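Local coordinates for sensor protein (Vibrio cholerae O1 biovar El Tor, PDB 3MXQ) that probably transfers phosphate from ATP to a protein histidine in a signalling phosphorelay, and is represented here by its PAS-fold sensor domain, at residues F33-V38 / H136-V141; V87-S92 / P126-D131; F93-Q98 / Y119-V124. One frame throughout, in Å; residues are numbered along the deposited sequence.

Contacts 1 and 3 lie in one antiparallel sheet of the PAS fold, strand order 44-47, 34-39, 134-145, 118-128, 92-95, and contact 2 reaches the end of one of its strands. Contact 1 pairs the first strand of the domain with the last, near the chain centre, and closes a loop enclosing the other two; contact 3, nested inside contact 2, adds 92-95, one of the chain's two outermost strands. Contact 2 lies at the surface, where the chain passes from helix 75-88 into that strand. Centres of contacts 1 and 3 are about 12 Å apart, those of 2 and 3 about 19 Å. All three touch neighbouring subunits, so the sheet serves both as domain scaffold and as assembly surface.

Contact 1. Residues F33-V38 / H136-V141; sequences FALCIV and HVCLCV
Leu139 O receives two donors from the opposing strand: Cys36 N, 2.8 Å away and in the carbonyl plane, and the CA-H of Leu35, whose CA lies 3.2 Å from the same Leu139 O. The reciprocal bond, from Leu139 N to Cys36 O, is 2.7 Å long and makes Cys36 and Leu139 a hydrogen-bonded antiparallel pair. The same double link recurs at Ala34 with Val141 and at Val38 with Val137, giving six backbone bonds over five paired residues, with strand axes 165° apart. In a PAS domain this is the central pairing of the sheet, first strand against last, and its two faces meet different surroundings. Ala34, Cys36, Val38, Val137, Leu139 and Val141 lie on the face turned to the rest of the same chain: Val38 CG2 meets Val137 CG2 at 3.8 Å, while Val137 and Leu139 also reach helix 75-88. On the other face the thiols carry the packing. Leu35 CD1 rests against both cysteine sulfurs, 3.8 Å from Cys138 SG and 3.8 Å from Cys140 SG, and Ile37 CD1, from the residue paired directly with Cys138, meets Cys138 SG at 3.7 Å. Because Ile37 CG1 stands beside its backbone N (chi1 -41°), CD1 can reach across to Cys138 while CG2 lies near His136 CB. Cys140 SG also approaches the Phe33 ring, 5.1 Å from its centroid and oblique to it, a sulfur-aromatic contact. The N-terminal helix of the second subunit covers this face, with its Leu22 packed on Leu35 and Ile37 and its Leu24 on Phe33.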
ATOM      1  N   PHE A  33       1.310 -10.555  -2.073  1.00 29.90           N
ATOM      2  CA  PHE A  33       2.233 -11.490  -2.687  1.00 28.99           C
ATOM      3  C   PHE A  33       3.009 -12.193  -1.610  1.00 28.74           C
ATOM      4  O   PHE A  33       3.077 -11.712  -0.498  1.00 29.22           O
ATOM      5  CB  PHE A  33       3.204 -10.767  -3.622  1.00 29.17           C
ATOM      6  CG  PHE A  33       4.076  -9.737  -2.942  1.00 27.82           C
ATOM      7  CD1 PHE A  33       3.551  -8.518  -2.523  1.00 27.05           C
ATOM      8  CD2 PHE A  33       5.431  -9.974  -2.762  1.00 27.38           C
ATOM      9  CE1 PHE A  33       4.362  -7.554  -1.907  1.00 26.18           C
ATOM     10  CE2 PHE A  33       6.251  -9.018  -2.152  1.00 27.12           C
ATOM     11  CZ  PHE A  33       5.710  -7.802  -1.720  1.00 26.07           C
ATOM     12  N   ALA A  34       3.601 -13.327  -1.941  1.00 28.14           N
ATOM     13  CA  ALA A  34       4.428 -14.053  -1.002  1.00 27.87           C
ATOM     14  C   ALA A  34       5.836 -13.498  -1.077  1.00 27.96           C
ATOM     15  O   ALA A  34       6.312 -13.129  -2.151  1.00 27.97           O
ATOM     16  CB  ALA A  34       4.419 -15.510  -1.334  1.00 27.50           C
ATOM     17  N   LEU A  35       6.494 -13.429   0.074  1.00 28.75           N
ATOM     18  CA  LEU A  35       7.831 -12.858   0.162  1.00 29.33           C
ATOM     19  C   LEU A  35       8.688 -13.653   1.112  1.00 29.94           C
ATOM     20  O   LEU A  35       8.264 -13.973   2.222  1.00 30.16           O
ATOM     21  CB  LEU A  35       7.785 -11.401   0.618  1.00 29.42           C
ATOM     22  CG  LEU A  35       9.190 -10.811   0.794  1.00 30.76           C
ATOM     23  CD1 LEU A  35       9.353  -9.458   0.083  1.00 32.45           C
ATOM     24  CD2 LEU A  35       9.589 -10.733   2.269  1.00 31.71           C
ATOM     25  N   CYS A  36       9.911 -13.929   0.679  1.00 30.87           N
ATOM     26  CA  CYS A  36      10.830 -14.766   1.426  1.00 32.20           C
ATOM     27  C   CYS A  36      12.265 -14.291   1.235  1.00 32.36           C
ATOM     28  O   CYS A  36      12.688 -14.078   0.108  1.00 32.63           O
ATOM     29  CB  CYS A  36      10.694 -16.181   0.902  1.00 32.43           C
ATOM     30  SG  CYS A  36      11.758 -17.310   1.736  1.00 36.75           S
ATOM     31  N   ILE A  37      13.017 -14.112   2.313  1.00 33.37           N
ATOM     32  CA  ILE A  37      14.437 -13.794   2.151  1.00 34.51           C
ATOM     33  C   ILE A  37      15.248 -15.032   2.494  1.00 35.57           C
ATOM     34  O   ILE A  37      15.016 -15.673   3.528  1.00 35.75           O
ATOM     35  CB  ILE A  37      14.954 -12.630   3.076  1.00 34.50           C
ATOM     36  CG1 ILE A  37      13.970 -11.462   3.187  1.00 34.97           C
ATOM     37  CG2 ILE A  37      16.341 -12.138   2.619  1.00 33.79           C
ATOM     38  CD1 ILE A  37      13.781 -10.661   1.924  1.00 36.94           C
ATOM     39  N   VAL A  38      16.221 -15.351   1.654  1.00 36.76           N
ATOM     40  CA  VAL A  38      17.091 -16.472   1.947  1.00 38.61           C
ATOM     41  C   VAL A  38      18.549 -16.085   1.967  1.00 40.35           C
ATOM     42  O   VAL A  38      18.990 -15.231   1.208  1.00 40.47           O
ATOM     43  CB  VAL A  38      16.852 -17.642   0.983  1.00 38.51           C
ATOM     44  CG1 VAL A  38      15.374 -17.907   0.897  1.00 38.04           C
ATOM     45  CG2 VAL A  38      17.401 -17.346  -0.398  1.00 38.27           C
ATOM     46  N   HIS A 136      22.267 -12.400   0.772  1.00 49.35           N
ATOM     47  CA  HIS A 136      20.880 -12.819   0.788  1.00 46.45           C
ATOM     48  C   HIS A 136      20.275 -12.622  -0.580  1.00 44.39           C
ATOM     49  O   HIS A 136      20.742 -11.779  -1.353  1.00 44.22           O
ATOM     50  CB  HIS A 136      20.072 -12.003   1.791  1.00 46.68           C
ATOM     51  CG  HIS A 136      20.631 -12.024   3.171  1.00 47.12           C
ATOM     52  ND1 HIS A 136      21.598 -11.139   3.591  1.00 47.73           N
ATOM     53  CD2 HIS A 136      20.362 -12.822   4.230  1.00 47.71           C
ATOM     54  CE1 HIS A 136      21.901 -11.391   4.853  1.00 48.42           C
ATOM     55  NE2 HIS A 136      21.163 -12.406   5.265  1.00 48.33           N
ATOM     56  N   VAL A 137      19.240 -13.403  -0.885  1.00 41.70           N
ATOM     57  CA  VAL A 137      18.335 -13.015  -1.957  1.00 39.29           C
ATOM     58  C   VAL A 137      16.878 -12.970  -1.494  1.00 37.89           C
ATOM     59  O   VAL A 137      16.457 -13.738  -0.624  1.00 37.56           O
ATOM     60  CB  VAL A 137      18.511 -13.839  -3.256  1.00 39.14           C
ATOM     61  CG1 VAL A 137      19.912 -14.382  -3.336  1.00 39.58           C
ATOM     62  CG2 VAL A 137      17.508 -14.952  -3.340  1.00 38.25           C
ATOM     63  N   CYS A 138      16.143 -12.031  -2.081  1.00 36.35           N
ATOM     64  CA  CYS A 138      14.730 -11.859  -1.868  1.00 35.62           C
ATOM     65  C   CYS A 138      13.916 -12.625  -2.914  1.00 34.56           C
ATOM     66  O   CYS A 138      14.254 -12.625  -4.094  1.00 34.64           O
ATOM     67  CB  CYS A 138      14.434 -10.380  -1.978  1.00 36.03           C
ATOM     68  SG  CYS A 138      12.756  -9.919  -1.587  1.00 39.72           S
ATOM     69  N   LEU A 139      12.844 -13.279  -2.482  1.00 33.89           N
ATOM     70  CA  LEU A 139      11.951 -14.014  -3.391  1.00 33.46           C
ATOM     71  C   LEU A 139      10.524 -13.543  -3.193  1.00 33.58           C
ATOM     72  O   LEU A 139      10.041 -13.431  -2.060  1.00 33.69           O
ATOM     73  CB  LEU A 139      11.991 -15.522  -3.145  1.00 33.41           C
ATOM     74  CG  LEU A 139      13.336 -16.235  -3.039  1.00 33.46           C
ATOM     75  CD1 LEU A 139      13.122 -17.711  -2.800  1.00 34.08           C
ATOM     76  CD2 LEU A 139      14.084 -16.042  -4.305  1.00 34.68           C
ATOM     77  N   CYS A 140       9.853 -13.268  -4.297  1.00 33.47           N
ATOM     78  CA  CYS A 140       8.502 -12.789  -4.246  1.00 33.88           C
ATOM     79  C   CYS A 140       7.727 -13.591  -5.249  1.00 33.92           C
ATOM     80  O   CYS A 140       8.150 -13.728  -6.401  1.00 34.26           O
ATOM     81  CB  CYS A 140       8.465 -11.312  -4.617  1.00 34.16           C
ATOM     82  SG  CYS A 140       9.574 -10.259  -3.612  1.00 37.83           S
ATOM     83  N   VAL A 141       6.601 -14.147  -4.824  1.00 34.18           N
ATOM     84  CA  VAL A 141       5.772 -14.921  -5.745  1.00 34.44           C
ATOM     85  C   VAL A 141       4.443 -14.216  -5.935  1.00 35.54           C
ATOM     86  O   VAL A 141       3.730 -13.969  -4.971  1.00 35.41           O
ATOM     87  CB  VAL A 141       5.603 -16.393  -5.287  1.00 34.10           C
ATOM     88  CG1 VAL A 141       4.660 -17.148  -6.225  1.00 33.24           C
ATOM     89  CG2 VAL A 141       6.964 -17.081  -5.227  1.00 32.72           C
TER

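Contact 2. Residues V87-S92 / P126-D131; sequences VIESSS and PIHSED
Pro126 meets the extended connection at Ser90 and Ser91 with the outer edge of its ring. Its CB points toward the other segment, and the next atom, CG, comes 3.6 Å from Ser90 C. CD then closes the ring over the other end of the same peptide bond, 3.6 Å from Ser91 N, and also lies 4.0 Å from Ser91 CB. No hydrogen bond joins the two segments: an aliphatic ring simply rests on the Ser90-Ser91 peptide group. Here the PAS fold changes element, for the chain leaves helix 75-88, turns and enters the edge strand 92-95. Glu89 is the first residue to depart from helical geometry, and its positive phi of 51° redirects the backbone. Pro126 stands near the end of strand 118-128, which continues through a short hairpin loop into strand 134-145, and Ile134 of that partner strand packs on Pro126, His128 and Glu89 alike. Further along, the extended Glu89 side chain crosses that of His128 at about a right angle. OE2 of Glu89 comes to the imidazole edge, in the ring plane, 3.6 Å from His128 CE1, with the carboxylate turned 48° from the ring. The gap from Glu89 OE2 to His128 ND1 is 4.0 Å, too wide for contact between the polar atoms, although the carboxylate could still influence the ring electrostatically. ND1 is engaged instead by Gly132 O within the hairpin loop, a hydrogen bond that fixes the rotation of the ring, while the backbone N of His128 donates to Asn15 OD1 of the second subunit.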
ATOM      1  N   VAL A  87      25.142 -15.522  -9.367  1.00 44.87           N
ATOM      2  CA  VAL A  87      26.272 -15.492 -10.314  1.00 46.47           C
ATOM      3  C   VAL A  87      26.260 -14.308 -11.286  1.00 47.73           C
ATOM      4  O   VAL A  87      27.321 -13.806 -11.646  1.00 47.95           O
ATOM      5  CB  VAL A  87      26.432 -16.816 -11.128  1.00 46.29           C
ATOM      6  CG1 VAL A  87      26.550 -18.022 -10.214  1.00 45.98           C
ATOM      7  CG2 VAL A  87      25.284 -17.000 -12.084  1.00 46.08           C
ATOM      8  N   ILE A  88      25.079 -13.869 -11.723  1.00 49.01           N
ATOM      9  CA  ILE A  88      25.017 -12.778 -12.694  1.00 50.42           C
ATOM     10  C   ILE A  88      24.804 -11.456 -12.001  1.00 51.29           C
ATOM     11  O   ILE A  88      24.672 -10.418 -12.647  1.00 51.42           O
ATOM     12  CB  ILE A  88      23.973 -12.997 -13.834  1.00 50.30           C
ATOM     13  CG1 ILE A  88      22.554 -12.654 -13.398  1.00 49.57           C
ATOM     14  CG2 ILE A  88      24.064 -14.415 -14.407  1.00 50.94           C
ATOM     15  CD1 ILE A  88      21.693 -12.184 -14.541  1.00 48.31           C
ATOM     16  N   GLU A  89      24.783 -11.515 -10.673  1.00 52.65           N
ATOM     17  CA  GLU A  89      24.617 -10.344  -9.803  1.00 53.46           C
ATOM     18  C   GLU A  89      23.415  -9.462 -10.176  1.00 53.07           C
ATOM     19  O   GLU A  89      23.513  -8.233 -10.189  1.00 53.37           O
ATOM     20  CB  GLU A  89      25.920  -9.528  -9.746  1.00 53.95           C
ATOM     21  CG  GLU A  89      27.128 -10.328  -9.256  1.00 55.65           C
ATOM     22  CD  GLU A  89      28.163  -9.464  -8.548  1.00 58.18           C
ATOM     23  OE1 GLU A  89      29.217  -9.184  -9.165  1.00 59.14           O
ATOM     24  OE2 GLU A  89      27.916  -9.059  -7.383  1.00 58.37           O
ATOM     25  N   SER A  90      22.279 -10.084 -10.481  1.00 52.02           N
ATOM     26  CA  SER A  90      21.137  -9.315 -10.970  1.00 50.88           C
ATOM     27  C   SER A  90      19.790  -9.938 -10.660  1.00 49.17           C
ATOM     28  O   SER A  90      19.688 -11.138 -10.434  1.00 49.51           O
ATOM     29  CB  SER A  90      21.261  -9.066 -12.473  1.00 51.29           C
ATOM     30  OG  SER A  90      20.253  -8.170 -12.907  1.00 52.55           O
ATOM     31  N   SER A  91      18.757  -9.102 -10.642  1.00 47.03           N
ATOM     32  CA  SER A  91      17.412  -9.567 -10.373  1.00 44.58           C
ATOM     33  C   SER A  91      16.859 -10.199 -11.628  1.00 43.48           C
ATOM     34  O   SER A  91      17.370  -9.970 -12.720  1.00 43.04           O
ATOM     35  CB  SER A  91      16.511  -8.422  -9.891  1.00 44.52           C
ATOM     36  OG  SER A  91      16.101  -7.572 -10.950  1.00 43.76           O
ATOM     37  N   SER A  92      15.822 -11.008 -11.459  1.00 42.19           N
ATOM     38  CA  SER A  92      15.147 -11.649 -12.578  1.00 41.39           C
ATOM     39  C   SER A  92      13.652 -11.679 -12.303  1.00 40.83           C
ATOM     40  O   SER A  92      13.224 -11.700 -11.153  1.00 40.87           O
ATOM     41  CB  SER A  92      15.673 -13.069 -12.777  1.00 41.10           C
ATOM     42  OG  SER A  92      15.057 -13.956 -11.855  1.00 41.34           O
ATOM     43  N   PRO A 126      18.775 -10.151  -5.753  1.00 34.54           N
ATOM     44  CA  PRO A 126      19.966 -10.294  -4.923  1.00 36.08           C
ATOM     45  C   PRO A 126      20.070  -9.148  -3.933  1.00 37.87           C
ATOM     46  O   PRO A 126      19.541  -8.081  -4.208  1.00 38.32           O
ATOM     47  CB  PRO A 126      21.108 -10.226  -5.932  1.00 35.86           C
ATOM     48  CG  PRO A 126      20.556  -9.537  -7.117  1.00 35.20           C
ATOM     49  CD  PRO A 126      19.096  -9.756  -7.137  1.00 34.55           C
ATOM     50  N   ILE A 127      20.708  -9.379  -2.786  1.00 40.31           N
ATOM     51  CA  ILE A 127      20.958  -8.314  -1.800  1.00 42.93           C
ATOM     52  C   ILE A 127      22.427  -8.235  -1.367  1.00 45.51           C
ATOM     53  O   ILE A 127      22.953  -9.131  -0.695  1.00 45.39           O
ATOM     54  CB  ILE A 127      20.054  -8.436  -0.545  1.00 42.60           C
ATOM     55  CG1 ILE A 127      18.575  -8.441  -0.945  1.00 41.89           C
ATOM     56  CG2 ILE A 127      20.362  -7.300   0.442  1.00 42.07           C
ATOM     57  CD1 ILE A 127      17.618  -8.736   0.193  1.00 40.70           C
ATOM     58  N   HIS A 128      23.065  -7.135  -1.742  1.00 48.91           N
ATOM     59  CA  HIS A 128      24.490  -6.951  -1.528  1.00 52.88           C
ATOM     60  C   HIS A 128      24.795  -6.452  -0.125  1.00 56.21           C
ATOM     61  O   HIS A 128      24.115  -5.562   0.398  1.00 56.45           O
ATOM     62  CB  HIS A 128      25.044  -5.954  -2.540  1.00 52.50           C
ATOM     63  CG  HIS A 128      24.784  -6.324  -3.968  1.00 51.97           C
ATOM     64  ND1 HIS A 128      25.712  -6.977  -4.747  1.00 51.89           N
ATOM     65  CD2 HIS A 128      23.706  -6.121  -4.760  1.00 51.86           C
ATOM     66  CE1 HIS A 128      25.214  -7.165  -5.957  1.00 51.78           C
ATOM     67  NE2 HIS A 128      23.997  -6.657  -5.991  1.00 51.61           N
ATOM     68  N   SER A 129      25.828  -7.024   0.483  1.00 60.19           N
ATOM     69  CA  SER A 129      26.337  -6.511   1.744  1.00 64.44           C
ATOM     70  C   SER A 129      27.215  -5.295   1.509  1.00 67.11           C
ATOM     71  O   SER A 129      27.632  -5.036   0.375  1.00 67.40           O
ATOM     72  CB  SER A 129      27.139  -7.584   2.463  1.00 64.53           C
ATOM     73  OG  SER A 129      26.265  -8.525   3.053  1.00 65.67           O
ATOM     74  N   GLU A 130      27.497  -4.560   2.587  1.00 70.22           N
ATOM     75  CA  GLU A 130      28.429  -3.426   2.558  1.00 72.87           C
ATOM     76  C   GLU A 130      29.678  -3.737   1.728  1.00 74.51           C
ATOM     77  O   GLU A 130      30.035  -2.963   0.838  1.00 74.92           O
ATOM     78  CB  GLU A 130      28.812  -3.014   3.975  1.00 73.00           C
ATOM     79  N   ASP A 131      30.310  -4.883   2.014  1.00 75.68           N
ATOM     80  CA  ASP A 131      31.474  -5.392   1.263  1.00 76.36           C
ATOM     81  C   ASP A 131      31.250  -5.450  -0.252  1.00 76.00           C
ATOM     82  O   ASP A 131      32.142  -5.115  -1.028  1.00 76.21           O
ATOM     83  CB  ASP A 131      31.886  -6.775   1.790  1.00 76.53           C
TER

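Contact 3. Residues F93-Q98 / Y119-V124; sequences FSSWEQ and YQNLEV
Phe93 lays its ring alongside the side chains of Asn121 and Glu123, with Glu123 CG at its edge, where 92-95, one of the two outermost strands of the chain's PAS sheet, joins strand 118-128. With CG anti to the backbone N (chi1 -176°), the ring leans along the neighbouring strand: CZ of Phe93 touches Asn121 CB at 3.7 Å, and CD1 of Phe93 lies 3.8 Å from Glu123 CB. The Asn121 amide is turned 50° from the ring, the Glu123 carboxylate 67°. On the face of the sheet that carries Ser94 and Leu122, Leu122 CD2 approaches the indole of Trp96 obliquely, 4.0 Å from Trp96 CZ3. Ser95 CB meets the edge of the Tyr119 ring, 4.0 Å from Tyr119 CD1. Beneath these side chains run three backbone bonds. Ser94 and Leu122 form a hydrogen-bonded antiparallel pair, Ser94 N donating to Leu122 O at 3.0 Å and Leu122 N returning a 2.7 Å bond to Ser94 O; beyond the strand end, Trp96 N adds a third to Gln120 O, also 2.7 Å. A second shell positions these groups. Ser94 OG is held by Lys81 on helix 75-88, tying the strand to the helical side of the domain. Glu123 OE2 reaches Tyr142 OH and makes a salt bridge with Arg21 of the second subunit, while Gln13 of the third subunit packs on Phe93 and Asn121. The Trp96 indole stacks on the His101 ring and also meets that of Tyr77, and His101 ND1 in turn bonds Gln120 OE1, which lies over the rim of one indole face.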
ATOM      1  N   PHE A  93      12.866 -11.671 -13.369  1.00 40.88           N
ATOM      2  CA  PHE A  93      11.422 -11.747 -13.267  1.00 41.22           C
ATOM      3  C   PHE A  93      10.881 -12.613 -14.393  1.00 41.80           C
ATOM      4  O   PHE A  93      11.156 -12.360 -15.561  1.00 41.84           O
ATOM      5  CB  PHE A  93      10.801 -10.351 -13.324  1.00 41.10           C
ATOM      6  CG  PHE A  93       9.308 -10.342 -13.128  1.00 41.38           C
ATOM      7  CD1 PHE A  93       8.759 -10.219 -11.860  1.00 41.57           C
ATOM      8  CD2 PHE A  93       8.446 -10.450 -14.216  1.00 42.02           C
ATOM      9  CE1 PHE A  93       7.369 -10.210 -11.679  1.00 41.59           C
ATOM     10  CE2 PHE A  93       7.053 -10.448 -14.035  1.00 41.87           C
ATOM     11  CZ  PHE A  93       6.522 -10.326 -12.769  1.00 41.20           C
ATOM     12  N   SER A  94      10.113 -13.635 -14.032  1.00 42.50           N
ATOM     13  CA  SER A  94       9.507 -14.521 -15.012  1.00 43.80           C
ATOM     14  C   SER A  94       8.332 -15.250 -14.390  1.00 44.60           C
ATOM     15  O   SER A  94       8.207 -15.306 -13.165  1.00 44.95           O
ATOM     16  CB  SER A  94      10.527 -15.548 -15.495  1.00 43.76           C
ATOM     17  OG  SER A  94      10.945 -16.370 -14.414  1.00 44.34           O
ATOM     18  N   SER A  95       7.476 -15.816 -15.233  1.00 45.87           N
ATOM     19  CA  SER A  95       6.410 -16.665 -14.749  1.00 47.25           C
ATOM     20  C   SER A  95       7.042 -17.917 -14.178  1.00 48.85           C
ATOM     21  O   SER A  95       8.185 -18.234 -14.498  1.00 48.86           O
ATOM     22  CB  SER A  95       5.425 -17.000 -15.867  1.00 47.13           C
ATOM     23  OG  SER A  95       6.089 -17.460 -17.027  1.00 47.64           O
ATOM     24  N   TRP A  96       6.321 -18.606 -13.302  1.00 50.86           N
ATOM     25  CA  TRP A  96       6.818 -19.846 -12.740  1.00 53.03           C
ATOM     26  C   TRP A  96       6.686 -20.927 -13.798  1.00 56.02           C
ATOM     27  O   TRP A  96       5.578 -21.316 -14.154  1.00 56.24           O
ATOM     28  CB  TRP A  96       6.050 -20.212 -11.477  1.00 51.99           C
ATOM     29  CG  TRP A  96       6.661 -21.346 -10.739  1.00 50.07           C
ATOM     30  CD1 TRP A  96       6.639 -22.657 -11.098  1.00 48.84           C
ATOM     31  CD2 TRP A  96       7.381 -21.278  -9.511  1.00 47.81           C
ATOM     32  NE1 TRP A  96       7.309 -23.410 -10.179  1.00 47.86           N
ATOM     33  CE2 TRP A  96       7.775 -22.590  -9.189  1.00 47.57           C
ATOM     34  CE3 TRP A  96       7.730 -20.235  -8.648  1.00 47.31           C
ATOM     35  CZ2 TRP A  96       8.503 -22.894  -8.038  1.00 47.13           C
ATOM     36  CZ3 TRP A  96       8.458 -20.537  -7.503  1.00 46.87           C
ATOM     37  CH2 TRP A  96       8.838 -21.858  -7.211  1.00 47.00           C
ATOM     38  N   GLU A  97       7.824 -21.410 -14.290  1.00 59.84           N
ATOM     39  CA  GLU A  97       7.859 -22.276 -15.475  1.00 63.95           C
ATOM     40  C   GLU A  97       7.736 -23.770 -15.198  1.00 67.07           C
ATOM     41  O   GLU A  97       7.309 -24.520 -16.078  1.00 67.46           O
ATOM     42  CB  GLU A  97       9.122 -22.015 -16.289  1.00 64.04           C
ATOM     43  CG  GLU A  97       9.382 -20.535 -16.570  1.00 64.40           C
ATOM     44  CD  GLU A  97      10.832 -20.260 -16.895  1.00 65.42           C
ATOM     45  OE1 GLU A  97      11.393 -20.988 -17.755  1.00 67.11           O
ATOM     46  OE2 GLU A  97      11.413 -19.330 -16.294  1.00 64.14           O
ATOM     47  N   GLN A  98       8.115 -24.205 -13.994  1.00 70.19           N
ATOM     48  CA  GLN A  98       8.061 -25.628 -13.637  1.00 73.59           C
ATOM     49  C   GLN A  98       6.652 -26.067 -13.227  1.00 74.95           C
ATOM     50  O   GLN A  98       5.925 -25.304 -12.589  1.00 75.49           O
ATOM     51  CB  GLN A  98       9.069 -25.951 -12.533  1.00 73.78           C
ATOM     52  CG  GLN A  98       9.727 -27.327 -12.688  1.00 75.75           C
ATOM     53  CD  GLN A  98      10.620 -27.430 -13.931  1.00 77.40           C
ATOM     54  OE1 GLN A  98      11.449 -26.556 -14.194  1.00 77.48           O
ATOM     55  NE2 GLN A  98      10.449 -28.509 -14.695  1.00 78.31           N
ATOM     56  N   TYR A 119      -2.062 -18.101 -13.150  1.00 73.47           N
ATOM     57  CA  TYR A 119      -0.650 -18.496 -13.149  1.00 67.18           C
ATOM     58  C   TYR A 119       0.176 -17.608 -12.196  1.00 62.71           C
ATOM     59  O   TYR A 119      -0.263 -16.538 -11.791  1.00 62.08           O
ATOM     60  CB  TYR A 119      -0.070 -18.487 -14.574  1.00 67.12           C
ATOM     61  CG  TYR A 119       0.194 -17.111 -15.141  1.00 66.70           C
ATOM     62  CD1 TYR A 119       1.487 -16.590 -15.182  1.00 66.54           C
ATOM     63  CD2 TYR A 119      -0.847 -16.327 -15.639  1.00 66.75           C
ATOM     64  CE1 TYR A 119       1.739 -15.306 -15.702  1.00 66.88           C
ATOM     65  CE2 TYR A 119      -0.608 -15.043 -16.162  1.00 66.79           C
ATOM     66  CZ  TYR A 119       0.685 -14.538 -16.189  1.00 66.39           C
ATOM     67  OH  TYR A 119       0.925 -13.280 -16.705  1.00 66.04           O
ATOM     68  N   GLN A 120       1.374 -18.071 -11.853  1.00 57.47           N
ATOM     69  CA  GLN A 120       2.257 -17.382 -10.928  1.00 52.26           C
ATOM     70  C   GLN A 120       3.478 -16.785 -11.604  1.00 48.92           C
ATOM     71  O   GLN A 120       4.017 -17.351 -12.549  1.00 47.97           O
ATOM     72  CB  GLN A 120       2.722 -18.327  -9.824  1.00 52.30           C
ATOM     73  CG  GLN A 120       1.616 -18.761  -8.891  1.00 53.45           C
ATOM     74  CD  GLN A 120       2.110 -19.629  -7.743  1.00 55.50           C
ATOM     75  OE1 GLN A 120       3.222 -20.181  -7.777  1.00 56.69           O
ATOM     76  NE2 GLN A 120       1.279 -19.760  -6.715  1.00 56.68           N
ATOM     77  N   ASN A 121       3.895 -15.623 -11.101  1.00 45.19           N
ATOM     78  CA  ASN A 121       5.160 -15.011 -11.467  1.00 41.70           C
ATOM     79  C   ASN A 121       6.134 -15.069 -10.294  1.00 39.44           C
ATOM     80  O   ASN A 121       5.724 -15.063  -9.124  1.00 38.94           O
ATOM     81  CB  ASN A 121       4.958 -13.563 -11.914  1.00 41.71           C
ATOM     82  CG  ASN A 121       4.417 -13.449 -13.325  1.00 41.64           C
ATOM     83  OD1 ASN A 121       4.802 -14.200 -14.214  1.00 42.23           O
ATOM     84  ND2 ASN A 121       3.541 -12.477 -13.545  1.00 42.45           N
ATOM     85  N   LEU A 122       7.422 -15.134 -10.628  1.00 37.09           N
ATOM     86  CA  LEU A 122       8.500 -15.227  -9.646  1.00 34.67           C
ATOM     87  C   LEU A 122       9.543 -14.160  -9.893  1.00 33.89           C
ATOM     88  O   LEU A 122       9.999 -13.961 -11.028  1.00 34.03           O
ATOM     89  CB  LEU A 122       9.155 -16.607  -9.701  1.00 33.95           C
ATOM     90  CG  LEU A 122      10.467 -16.785  -8.944  1.00 32.64           C
ATOM     91  CD1 LEU A 122      10.270 -16.700  -7.462  1.00 31.57           C
ATOM     92  CD2 LEU A 122      11.064 -18.126  -9.293  1.00 32.81           C
ATOM     93  N   GLU A 123       9.926 -13.485  -8.816  1.00 33.04           N
ATOM     94  CA  GLU A 123      10.939 -12.434  -8.865  1.00 32.22           C
ATOM     95  C   GLU A 123      12.030 -12.791  -7.880  1.00 31.17           C
ATOM     96  O   GLU A 123      11.762 -13.044  -6.715  1.00 31.12           O
ATOM     97  CB  GLU A 123      10.319 -11.078  -8.525  1.00 32.46           C
ATOM     98  CG  GLU A 123      11.240  -9.898  -8.755  1.00 35.66           C
ATOM     99  CD  GLU A 123      10.500  -8.544  -8.929  1.00 39.94           C
ATOM    100  OE1 GLU A 123      10.820  -7.838  -9.941  1.00 42.43           O
ATOM    101  OE2 GLU A 123       9.628  -8.186  -8.074  1.00 40.15           O
ATOM    102  N   VAL A 124      13.258 -12.855  -8.372  1.00 30.93           N
ATOM    103  CA  VAL A 124      14.432 -13.090  -7.534  1.00 30.48           C
ATOM    104  C   VAL A 124      15.314 -11.839  -7.521  1.00 30.52           C
ATOM    105  O   VAL A 124      15.750 -11.366  -8.575  1.00 30.79           O
ATOM    106  CB  VAL A 124      15.234 -14.300  -8.041  1.00 30.10           C
ATOM    107  CG1 VAL A 124      16.362 -14.614  -7.085  1.00 30.26           C
ATOM    108  CG2 VAL A 124      14.322 -15.518  -8.168  1.00 29.48           C
TER